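Long-range contacts in 5-Carboxyvanillate Decarboxylase (Novosphingobium aromaticivorans, PDB 4QRN), which probably catalyses the metal-dependent, non-oxidative decarboxylation of 5-carboxyvanillate to vanillate: residues 195-200 and 252-257; 164-169 and 200-205; 34-39 and 362-367; 308-313 and 332-337. One frame throughout, in Å; residues are numbered along the deposited sequence. Where two conformers were deposited one is given.

Contact 1 of 4, residues 195-200 and 252-257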
# COMPACT_ATOMS: atom_id res chain seq x y z
N PRO A 195 -9.05 -16.41 21.24
CA PRO A 195 -9.29 -17.86 21.11
C PRO A 195 -8.93 -18.44 19.74
O PRO A 195 -8.58 -19.62 19.67
CB PRO A 195 -10.78 -17.99 21.41
CG PRO A 195 -11.05 -16.86 22.39
CD PRO A 195 -10.23 -15.72 21.81
N ILE A 196 -9.03 -17.65 18.69
CA ILE A 196 -8.71 -18.13 17.37
C ILE A 196 -7.20 -18.44 17.29
O ILE A 196 -6.82 -19.50 16.77
CB ILE A 196 -9.12 -17.08 16.33
CG1 ILE A 196 -10.66 -17.07 16.21
CG2 ILE A 196 -8.41 -17.32 14.97
CD1 ILE A 196 -11.21 -15.87 15.43
N PHE A 197 -6.37 -17.54 17.79
CA PHE A 197 -4.94 -17.78 17.80
C PHE A 197 -4.55 -18.94 18.68
O PHE A 197 -3.70 -19.73 18.30
CB PHE A 197 -4.19 -16.51 18.16
CG PHE A 197 -4.37 -15.44 17.11
CD1 PHE A 197 -3.78 -15.60 15.87
CD2 PHE A 197 -5.15 -14.33 17.34
CE1 PHE A 197 -3.94 -14.65 14.87
CE2 PHE A 197 -5.34 -13.37 16.34
CZ PHE A 197 -4.73 -13.53 15.11
N ARG A 198 -5.17 -19.08 19.84
CA ARG A 198 -4.89 -20.21 20.71
C ARG A 198 -5.15 -21.51 19.96
O ARG A 198 -4.34 -22.46 20.03
CB ARG A 198 -5.73 -20.15 21.98
CG ARG A 198 -5.26 -19.08 22.97
CD ARG A 198 -4.02 -19.44 23.79
NE ARG A 198 -4.33 -20.55 24.69
CZ ARG A 198 -5.00 -20.43 25.83
NH1 ARG A 198 -5.33 -19.22 26.28
NH2 ARG A 198 -5.31 -21.51 26.53
N ALA A 199 -6.25 -21.58 19.23
CA ALA A 199 -6.60 -22.80 18.51
C ALA A 199 -5.63 -23.09 17.37
O ALA A 199 -5.25 -24.24 17.16
CB ALA A 199 -8.04 -22.73 17.99
N LEU A 200 -5.23 -22.06 16.62
CA LEU A 200 -4.27 -22.25 15.53
C LEU A 200 -2.96 -22.81 16.04
O LEU A 200 -2.37 -23.68 15.41
CB LEU A 200 -4.02 -20.92 14.80
CG LEU A 200 -5.18 -20.44 13.95
CD1 LEU A 200 -5.02 -18.94 13.61
CD2 LEU A 200 -5.24 -21.29 12.70
N ASP A 252 5.22 -12.45 19.30
CA ASP A 252 5.85 -12.64 20.60
C ASP A 252 4.96 -13.48 21.50
O ASP A 252 5.43 -14.31 22.27
CB ASP A 252 6.15 -11.27 21.25
CG ASP A 252 7.25 -10.49 20.54
OD1 ASP A 252 7.94 -11.08 19.67
OD2 ASP A 252 7.42 -9.30 20.86
N LYS A 253 3.66 -13.27 21.40
CA LYS A 253 2.70 -14.04 22.17
C LYS A 253 2.66 -15.49 21.68
O LYS A 253 2.58 -16.42 22.49
CB LYS A 253 1.32 -13.39 22.09
CG LYS A 253 0.30 -13.98 23.02
CD LYS A 253 -0.94 -13.12 23.07
CE LYS A 253 -1.93 -13.67 24.10
NZ LYS A 253 -3.05 -12.75 24.42
N TYR A 254 2.74 -15.66 20.36
CA TYR A 254 2.61 -16.97 19.71
C TYR A 254 3.77 -17.17 18.73
O TYR A 254 3.60 -17.02 17.52
CB TYR A 254 1.26 -17.06 18.98
CG TYR A 254 0.09 -16.91 19.91
CD1 TYR A 254 -0.13 -17.86 20.91
CD2 TYR A 254 -0.77 -15.83 19.83
CE1 TYR A 254 -1.19 -17.74 21.79
CE2 TYR A 254 -1.84 -15.70 20.70
CZ TYR A 254 -2.03 -16.65 21.68
OH TYR A 254 -3.08 -16.54 22.58
N PRO A 255 4.96 -17.52 19.24
CA PRO A 255 6.14 -17.56 18.36
C PRO A 255 6.05 -18.61 17.27
O PRO A 255 6.74 -18.46 16.26
CB PRO A 255 7.29 -17.88 19.33
CG PRO A 255 6.78 -17.47 20.66
CD PRO A 255 5.32 -17.65 20.66
N SER A 256 5.24 -19.65 17.44
CA SER A 256 5.13 -20.66 16.38
C SER A 256 4.17 -20.25 15.26
O SER A 256 4.19 -20.87 14.20
CB SER A 256 4.66 -22.00 16.95
OG SER A 256 3.31 -21.98 17.35
N LEU A 257 3.34 -19.24 15.50
CA LEU A 257 2.28 -18.93 14.54
C LEU A 257 2.80 -18.46 13.20
O LEU A 257 3.66 -17.58 13.14
CB LEU A 257 1.39 -17.84 15.15
CG LEU A 257 0.23 -17.34 14.30
CD1 LEU A 257 -0.83 -18.42 14.16
CD2 LEU A 257 -0.35 -16.08 14.93
O HOH W 1 -4.19 -16.63 25.57
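The phenol oxygen of Tyr-254 meets the bent chain of Arg-198 and is gripped from two further directions. Asp-194, one residue before the segment 195-200, hydrogen-bonds to it, and a water donates a longer bond of 3.2 Å to OH. That same water accepts from Arg-198 NH1 at 2.9 Å, linking the two side chains. Folding at chi2 and chi3 carries Arg-198 past the tyrosine at about a right angle, its CD lying 3.3 Å from OH at the ring's edge. Deeper in, the contact is purely apolar. Phe-197 CB packs 3.6 Å from Tyr-254 CE2. Leu-257, with CG trans to its backbone N (chi1 179°), sends its methyls to different partners: CD2 reaches Phe-197 CD1 at 3.6 Å, and CD1 lies 4.1 Å from Leu-200 CB. A type I turn from Tyr-254 to Leu-257 brings both residues onto helix 194-203 just before strand 259-261 of the (beta/alpha)8 barrel. Tyrosine suits this border because its ring can join the apolar interior while its hydroxyl reaches the polar rim. The chemistry implies a junction held inside by shape and dispersion, with polar bonds fixing its outer end.

Contact 2 of 4, residues 164-169 and 200-205; sequences EIHRGA and LVEVDQ
Val-203 fits between Ile-165 and Ala-169, joining neighbouring outer helices 158-170 and 194-203 of the (beta/alpha)8 barrel. Its two methyls divide the work: with CG1 anti to the carbonyl carbon (chi1 -60°) and CG2 between the backbone N and that carbon, CG2 meets Ile-165 CG2 at 3.7 Å, whereas CG1 lies 3.9 Å from Ala-169 CB and also reaches His-166. The other arm of Ile-165 extends to CD1, which lies 4.2 Å from Leu-200 CG, the two side chains crossing nearly perpendicularly. Branched residues fill this interface, and a small alanine lets the helices approach; beneath them, Ile-165 and Leu-200 both also touch Ile-177 of strand 177-179.

Further out, Val-203 CG1 sits over one face of the His-166 imidazole, 3.7 Å from the ring centroid, in a CH-pi contact displaced toward the ND1 and CE1 rim. Histidine suits this place because its flat pi face can take a methyl while its edge carries an N-H. At that edge NE2 donates to Glu-202 OE1 at 2.7 Å, nearly in the ring plane, while ring and carboxylate planes are turned 46° from each other.

Helix 194-203 ends in a Schellman motif whose C-prime residue, Asp-204, has positive phi. The chain then turns so that Gln-205 lays its amide against the methyl of Ala-169, with NE2 3.6 Å from CB and hydrogen-bonded to Phe-174 O. A water donates both to Gln-205 OE1 and to Ile-165 O. Glu-202 OE1 accepts the histidine's hydrogen bond through its anti lone pair, facing away from OE2.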
# COMPACT_ATOMS: atom_id res chain seq x y z
N GLU A 164 -14.14 -24.84 15.51
CA GLU A 164 -14.19 -25.16 14.09
C GLU A 164 -12.78 -25.33 13.49
O GLU A 164 -12.60 -26.13 12.56
CB GLU A 164 -15.01 -24.10 13.34
CG GLU A 164 -15.40 -24.52 11.91
CD GLU A 164 -16.50 -25.58 11.84
OE1 GLU A 164 -16.87 -26.22 12.86
OE2 GLU A 164 -17.02 -25.79 10.71
N ILE A 165 -11.80 -24.59 14.01
CA ILE A 165 -10.41 -24.81 13.64
C ILE A 165 -10.02 -26.25 14.02
O ILE A 165 -9.43 -26.98 13.21
CB ILE A 165 -9.52 -23.79 14.35
CG1 ILE A 165 -9.74 -22.40 13.71
CG2 ILE A 165 -8.04 -24.19 14.30
CD1 ILE A 165 -9.25 -21.26 14.56
N HIS A 166 -10.38 -26.68 15.23
CA HIS A 166 -10.11 -28.06 15.63
C HIS A 166 -10.86 -29.07 14.79
O HIS A 166 -10.30 -30.07 14.39
CB HIS A 166 -10.41 -28.21 17.11
CG HIS A 166 -9.27 -27.77 17.97
ND1 HIS A 166 -8.18 -28.59 18.23
CD2 HIS A 166 -9.04 -26.61 18.63
CE1 HIS A 166 -7.33 -27.94 19.00
NE2 HIS A 166 -7.82 -26.74 19.26
N ARG A 167 -12.13 -28.81 14.51
CA ARG A 167 -12.92 -29.75 13.72
C ARG A 167 -12.33 -29.88 12.31
O ARG A 167 -12.21 -30.98 11.77
CB ARG A 167 -14.38 -29.33 13.66
CG ARG A 167 -15.26 -30.40 13.05
CD ARG A 167 -16.73 -30.00 13.03
NE ARG A 167 -17.07 -29.02 11.99
CZ ARG A 167 -17.59 -29.32 10.80
NH1 ARG A 167 -17.90 -28.34 9.96
NH2 ARG A 167 -17.79 -30.59 10.43
N GLY A 168 -11.94 -28.76 11.72
CA GLY A 168 -11.36 -28.79 10.39
C GLY A 168 -10.07 -29.59 10.34
O GLY A 168 -9.84 -30.39 9.45
N ALA A 169 -9.22 -29.40 11.35
CA ALA A 169 -7.94 -30.09 11.37
C ALA A 169 -8.10 -31.58 11.66
O ALA A 169 -7.44 -32.41 11.05
CB ALA A 169 -7.02 -29.43 12.39
N LEU A 200 -5.23 -22.06 16.62
CA LEU A 200 -4.27 -22.25 15.53
C LEU A 200 -2.96 -22.81 16.04
O LEU A 200 -2.37 -23.68 15.41
CB LEU A 200 -4.02 -20.92 14.80
CG LEU A 200 -5.18 -20.44 13.95
CD1 LEU A 200 -5.02 -18.94 13.61
CD2 LEU A 200 -5.24 -21.29 12.70
N VAL A 201 -2.51 -22.33 17.20
CA VAL A 201 -1.27 -22.84 17.74
C VAL A 201 -1.46 -24.28 18.24
O VAL A 201 -0.58 -25.12 18.07
CB VAL A 201 -0.75 -21.90 18.84
CG1 VAL A 201 0.36 -22.55 19.69
CG2 VAL A 201 -0.29 -20.57 18.20
N GLU A 202 -2.62 -24.58 18.83
CA GLU A 202 -2.92 -25.95 19.28
C GLU A 202 -2.88 -26.96 18.13
O GLU A 202 -2.35 -28.06 18.28
CB GLU A 202 -4.28 -26.00 19.97
CG GLU A 202 -4.27 -25.36 21.35
CD GLU A 202 -5.64 -25.01 21.91
OE1 GLU A 202 -6.67 -25.25 21.24
OE2 GLU A 202 -5.68 -24.49 23.05
N VAL A 203 -3.47 -26.61 16.99
CA VAL A 203 -3.45 -27.51 15.83
C VAL A 203 -2.19 -27.32 14.97
O VAL A 203 -1.94 -28.10 14.05
CB VAL A 203 -4.72 -27.38 14.93
CG1 VAL A 203 -6.00 -27.71 15.73
CG2 VAL A 203 -4.80 -26.01 14.28
N ASP A 204 -1.39 -26.31 15.32
CA ASP A 204 -0.16 -25.93 14.59
C ASP A 204 -0.39 -25.71 13.10
O ASP A 204 0.30 -26.28 12.27
CB ASP A 204 0.96 -26.96 14.82
CG ASP A 204 2.30 -26.46 14.34
OD1 ASP A 204 2.56 -25.24 14.39
OD2 ASP A 204 3.09 -27.30 13.86
N GLN A 205 -1.38 -24.88 12.78
CA GLN A 205 -1.70 -24.62 11.39
C GLN A 205 -1.59 -23.14 11.10
O GLN A 205 -1.76 -22.31 12.00
CB GLN A 205 -3.11 -25.10 11.07
CG GLN A 205 -3.19 -26.61 11.06
CD GLN A 205 -4.53 -27.12 10.59
OE1 GLN A 205 -5.53 -26.42 10.69
NE2 GLN A 205 -4.55 -28.35 10.06
O HOH W 2 -8.41 -26.11 10.70

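Contact 3 of 4, residues 34-39 and 362-367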
# COMPACT_ATOMS: atom_id res chain seq x y z
N GLY A 34 9.54 -30.53 -13.76
CA GLY A 34 10.44 -30.65 -12.62
C GLY A 34 9.82 -30.24 -11.30
O GLY A 34 10.51 -30.27 -10.27
N TYR A 35 8.54 -29.87 -11.31
CA TYR A 35 7.83 -29.46 -10.12
C TYR A 35 6.35 -29.69 -10.39
O TYR A 35 5.92 -29.59 -11.53
CB TYR A 35 8.08 -27.98 -9.78
CG TYR A 35 7.95 -27.03 -10.94
CD1 TYR A 35 6.71 -26.53 -11.36
CD2 TYR A 35 9.08 -26.63 -11.65
CE1 TYR A 35 6.62 -25.68 -12.45
CE2 TYR A 35 8.99 -25.80 -12.75
CZ TYR A 35 7.76 -25.30 -13.12
OH TYR A 35 7.70 -24.46 -14.22
N LEU A 36 5.60 -29.96 -9.34
CA LEU A 36 4.15 -29.81 -9.39
C LEU A 36 3.81 -28.34 -9.28
O LEU A 36 4.55 -27.57 -8.66
CB LEU A 36 3.48 -30.56 -8.24
CG LEU A 36 3.71 -32.06 -8.19
CD1 LEU A 36 3.02 -32.62 -6.95
CD2 LEU A 36 3.20 -32.74 -9.45
N ARG A 37 2.69 -27.94 -9.87
CA ARG A 37 2.18 -26.59 -9.68
C ARG A 37 1.08 -26.65 -8.62
O ARG A 37 -0.00 -27.20 -8.89
CB ARG A 37 1.65 -25.99 -10.98
CG ARG A 37 2.70 -25.94 -12.09
CD ARG A 37 2.20 -25.14 -13.27
NE ARG A 37 3.04 -25.22 -14.46
CZ ARG A 37 3.00 -26.22 -15.34
NH1 ARG A 37 2.17 -27.25 -15.16
NH2 ARG A 37 3.78 -26.15 -16.42
N ILE A 38 1.36 -26.11 -7.44
CA ILE A 38 0.41 -26.08 -6.33
C ILE A 38 -0.04 -24.63 -6.16
O ILE A 38 0.77 -23.75 -5.82
CB ILE A 38 1.04 -26.62 -5.04
CG1 ILE A 38 1.53 -28.08 -5.27
CG2 ILE A 38 0.03 -26.52 -3.90
CD1 ILE A 38 2.17 -28.74 -4.06
N ALA A 39 -1.32 -24.37 -6.44
CA ALA A 39 -1.87 -23.02 -6.38
C ALA A 39 -2.47 -22.80 -4.98
O ALA A 39 -3.37 -23.53 -4.58
CB ALA A 39 -2.92 -22.86 -7.45
N PHE A 362 9.20 -22.47 -5.17
CA PHE A 362 8.13 -21.52 -5.44
C PHE A 362 6.82 -22.23 -5.83
O PHE A 362 5.76 -21.92 -5.29
CB PHE A 362 8.61 -20.57 -6.54
CG PHE A 362 7.56 -19.62 -7.04
CD1 PHE A 362 7.09 -18.57 -6.24
CD2 PHE A 362 7.03 -19.74 -8.32
CE1 PHE A 362 6.12 -17.69 -6.70
CE2 PHE A 362 6.06 -18.85 -8.79
CZ PHE A 362 5.62 -17.83 -7.98
N PHE A 363 6.89 -23.18 -6.75
CA PHE A 363 5.68 -23.83 -7.24
C PHE A 363 5.14 -24.94 -6.35
O PHE A 363 3.95 -25.21 -6.35
CB PHE A 363 5.90 -24.42 -8.63
CG PHE A 363 5.61 -23.47 -9.77
CD1 PHE A 363 4.30 -23.12 -10.08
CD2 PHE A 363 6.64 -22.98 -10.58
CE1 PHE A 363 4.01 -22.32 -11.19
CE2 PHE A 363 6.36 -22.15 -11.67
CZ PHE A 363 5.04 -21.85 -11.97
N GLN A 364 6.04 -25.65 -5.66
CA GLN A 364 5.68 -26.92 -5.02
C GLN A 364 6.13 -27.04 -3.58
O GLN A 364 5.31 -27.24 -2.69
CB GLN A 364 6.27 -28.10 -5.81
CG GLN A 364 5.93 -29.44 -5.16
CD GLN A 364 6.69 -30.59 -5.79
OE1 GLN A 364 7.08 -30.56 -6.96
NE2 GLN A 364 6.98 -31.59 -4.99
N THR A 365 7.44 -27.04 -3.32
CA THR A 365 7.88 -27.57 -2.03
C THR A 365 7.71 -26.61 -0.87
O THR A 365 7.58 -27.07 0.27
CB THR A 365 9.30 -28.15 -2.09
OG1 THR A 365 10.22 -27.12 -2.44
CG2 THR A 365 9.39 -29.28 -3.11
N ASN A 366 7.66 -25.30 -1.12
CA ASN A 366 7.32 -24.41 -0.02
C ASN A 366 5.90 -24.68 0.47
O ASN A 366 5.68 -24.84 1.67
CB ASN A 366 7.47 -22.95 -0.44
CG ASN A 366 8.93 -22.52 -0.64
OD1 ASN A 366 9.87 -23.19 -0.21
ND2 ASN A 366 9.11 -21.38 -1.29
N ALA A 367 4.95 -24.79 -0.45
CA ALA A 367 3.58 -25.10 -0.06
C ALA A 367 3.51 -26.44 0.66
O ALA A 367 2.80 -26.59 1.65
CB ALA A 367 2.68 -25.11 -1.28
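The extended segment 34-39 passes close along the wider pi-type turn at 362-365 of helix 356-370, where Arg-37 and Phe-363 bring their CA atoms within 5.1 Å and Phe-363 O accepts a 3.0 Å hydrogen bond from Ile-38 N. Two residues earlier in the segment, Leu-36 N donates almost straight to Gln-364 OE1 at 2.9 Å, although it approaches 37° out of the amide's carbonyl plane. Gln-364 can reach because its chain is extended, with CG trans to the backbone N (chi1 179°); NE2 bonds to Glu-368, so one amide bridges its own helix and the chain leading into the strand.

These bonds join the first barrel strand, 38-44, to the C-terminal helix 356-370, so the two ends of the (beta/alpha)8 domain meet here.

A flat aromatic ring suits Phe-363, set between Tyr-35 on one face and the Arg-37 methylenes alongside. The two rings lie 3° from parallel but offset, so that mainly their rims overlap, with Tyr-35 CE1 3.3 Å from Phe-363 CD2; Phe-362 CD2 lies over the rim of the opposite face. Arg-37 CG is 3.8 Å from Phe-363 CD1, and its guanidinium stands almost perpendicular to the ring. Tyr-35 OH and Arg-37 NH2 share Asp-350, the tyrosine by a hydrogen bond and the arginine by a salt bridge. Beyond the backbone bond, Ile-38 CG2 packs 4.0 Å from Ala-367 CB.

Contact 4 of 4, residues 308-313 and 332-337; sequences VTNSGV and MYAMDY. With MN (manganese (II) ion), chain E; 1DF (4-hydroxy-3-methoxy-5-nitrobenzoic acid), chain F.
With chi1 at 81°, Asn-310 places its amide between its own backbone N and carbonyl carbon, where OD1 can turn toward Ala-334 and accept from its N at 2.8 Å. The opposite end of the amide, ND2, donates to Val-313 O at 3.1 Å, so both ends are used and the group's rotation is fixed. The bond from Ala-334 N to OD1 continues the parallel pairing of Thr-309 with Met-332: Met-332 N donates to Val-308 O, Asn-310 N to Met-332 O, and then the asparagine side chain substitutes for the next strand carbonyl.

Here strand 306-309 gives way to a type II turn at residues 310-313. Gly-312, with phi at 73°, suits its third position, and its N reaches Met-335 O through a water. Ser-311 CB packs 3.8 Å from Ala-334 CB, the alanine being small enough for close approach. The serine's OG is held by Glu-41 and by His-263 N.

Such loops at the C-terminal ends of barrel strands carry the active site. Asp-336 OD1 binds manganese at 2.1 Å, with Glu-41 and His-210 as further protein ligands. The inhibitor chelates the metal through phenol oxygen O3 and nitro oxygen O11, each at 2.1 Å, and a water completes the shell. In the conformer given, Asp-336 OD2 is hydrogen-bonded to His-263 NE2.

Around this site Thr-309 and Ala-334 rest on Thr-40 and Glu-41 of strand 38-44, while helix 316-326 covers Val-308 and helix 356-370 covers Met-332.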
# COMPACT_ATOMS: atom_id res chain seq x y z
N VAL A 308 4.31 -15.61 2.17
CA VAL A 308 3.69 -14.82 1.11
C VAL A 308 3.43 -15.67 -0.11
O VAL A 308 4.23 -16.56 -0.46
CB VAL A 308 4.62 -13.64 0.74
CG1 VAL A 308 4.27 -13.01 -0.60
CG2 VAL A 308 4.60 -12.62 1.85
N THR A 309 2.32 -15.39 -0.77
CA THR A 309 2.07 -15.95 -2.09
C THR A 309 2.06 -14.83 -3.13
O THR A 309 1.89 -13.66 -2.80
CB THR A 309 0.75 -16.75 -2.18
OG1 THR A 309 -0.34 -15.85 -2.42
CG2 THR A 309 0.51 -17.60 -0.94
N ASN A 310 2.19 -15.21 -4.40
CA ASN A 310 2.13 -14.23 -5.49
C ASN A 310 0.76 -14.12 -6.14
O ASN A 310 0.68 -13.73 -7.31
CB ASN A 310 3.17 -14.53 -6.58
CG ASN A 310 2.70 -15.60 -7.52
OD1 ASN A 310 2.24 -16.64 -7.08
ND2 ASN A 310 2.82 -15.36 -8.82
N SER A 311 -0.32 -14.42 -5.42
CA SER A 311 -1.63 -14.30 -6.05
C SER A 311 -1.80 -12.93 -6.70
O SER A 311 -1.49 -11.91 -6.09
CB SER A 311 -2.76 -14.55 -5.04
OG SER A 311 -2.54 -13.75 -3.89
N GLY A 312 -2.26 -12.91 -7.95
CA GLY A 312 -2.48 -11.68 -8.67
C GLY A 312 -1.24 -10.96 -9.15
O GLY A 312 -1.37 -9.88 -9.76
N VAL A 313 -0.05 -11.51 -8.88
CA VAL A 313 1.20 -10.82 -9.16
C VAL A 313 2.12 -11.81 -9.89
O VAL A 313 3.08 -12.36 -9.33
CB VAL A 313 1.84 -10.25 -7.88
CG1 VAL A 313 3.11 -9.47 -8.24
CG2 VAL A 313 0.86 -9.31 -7.19
N MET A 332 5.44 -18.43 -2.20
CA MET A 332 4.74 -19.53 -2.86
C MET A 332 3.92 -19.02 -4.03
O MET A 332 3.38 -17.91 -4.01
CB MET A 332 3.77 -20.18 -1.84
CG MET A 332 4.50 -20.94 -0.75
SD MET A 332 3.41 -21.50 0.57
CE MET A 332 3.16 -19.97 1.47
N TYR A 333 3.76 -19.89 -5.02
CA TYR A 333 2.87 -19.65 -6.13
C TYR A 333 1.40 -19.73 -5.71
O TYR A 333 1.00 -20.62 -4.96
CB TYR A 333 3.14 -20.69 -7.22
CG TYR A 333 2.15 -20.61 -8.37
CD1 TYR A 333 2.18 -19.54 -9.27
CD2 TYR A 333 1.16 -21.57 -8.53
CE1 TYR A 333 1.24 -19.44 -10.28
CE2 TYR A 333 0.23 -21.47 -9.53
CZ TYR A 333 0.25 -20.40 -10.41
OH TYR A 333 -0.71 -20.34 -11.39
N ALA A 334 0.60 -18.82 -6.27
CA ALA A 334 -0.86 -18.89 -6.18
C ALA A 334 -1.42 -18.29 -7.45
O ALA A 334 -0.85 -17.36 -8.02
CB ALA A 334 -1.40 -18.12 -4.97
N MET A 335 -2.57 -18.83 -7.87
CA MET A 335 -3.24 -18.34 -9.06
C MET A 335 -4.35 -17.29 -8.78
O MET A 335 -4.54 -16.39 -9.58
CB MET A 335 -3.82 -19.53 -9.83
CG MET A 335 -4.63 -19.14 -11.04
SD MET A 335 -5.26 -20.53 -11.99
CE MET A 335 -3.88 -20.87 -13.07
N ASP A 336 -5.09 -17.44 -7.68
CA ASP A 336 -6.27 -16.61 -7.42
C ASP A 336 -7.39 -17.00 -8.40
O ASP A 336 -8.20 -16.16 -8.79
CB ASP A 336 -5.94 -15.08 -7.44
CG ASP A 336 -6.44 -14.33 -6.19
OD1 ASP A 336 -7.40 -14.80 -5.50
OD2 ASP A 336 -5.85 -13.25 -5.92
N TYR A 337 -7.48 -18.28 -8.74
CA TYR A 337 -8.62 -18.75 -9.53
C TYR A 337 -9.90 -18.53 -8.71
O TYR A 337 -9.91 -18.82 -7.52
CB TYR A 337 -8.45 -20.22 -9.80
CG TYR A 337 -9.59 -20.87 -10.55
CD1 TYR A 337 -10.67 -21.44 -9.87
CD2 TYR A 337 -9.57 -20.95 -11.94
CE1 TYR A 337 -11.69 -22.09 -10.55
CE2 TYR A 337 -10.60 -21.60 -12.64
CZ TYR A 337 -11.65 -22.17 -11.93
OH TYR A 337 -12.67 -22.86 -12.58
MN MN E . -8.12 -14.25 -3.61
C1 1DF F . -11.16 -10.47 -6.41
CO1 1DF F . -9.83 -10.76 -6.27
CO2 1DF F . -12.08 -10.99 -5.48
CM1 1DF F . -9.49 -11.68 -5.22
CM2 1DF F . -11.72 -11.98 -4.59
OM 1DF F . -12.59 -12.56 -3.70
CZ 1DF F . -10.42 -12.44 -4.52
CC 1DF F . -11.66 -9.55 -7.47
CV 1DF F . -13.86 -11.94 -3.54
O1 1DF F . -10.98 -9.48 -8.58
O2 1DF F . -12.69 -8.91 -7.26
O3 1DF F . -10.08 -13.48 -3.81
N 1DF F . -8.06 -11.59 -4.77
O11 1DF F . -7.65 -12.20 -3.82
O22 1DF F . -7.33 -10.73 -5.33
O HOH W 3 -2.53 -14.60 -10.55
O HOH W 4 -8.69 -16.36 -3.50

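The four contacts form two pairs on the (beta/alpha)8 barrel. Contacts 1 and 2 share Leu-200 and helix 194-203, their centres about 11 Å apart, and their segments alternate along the chain; together they join that helix to helix 158-170 and to the turn after helix 250-253. Contacts 3 and 4, about 12 Å apart between centres, also touch: Phe-362 O probably hydrogen-bonds to Tyr-333 N, and helix 356-370 packs on Met-332. The pairs lie about 24 to 27 Å apart, centre to centre. In sequence, contact 3 spans all the others, and contacts 1 and 2 both close before contact 4 opens. Thus contacts 1 and 2 are peripheral packing, whereas contact 3 packs directly against contact 4, whose loop bears a metal ligand.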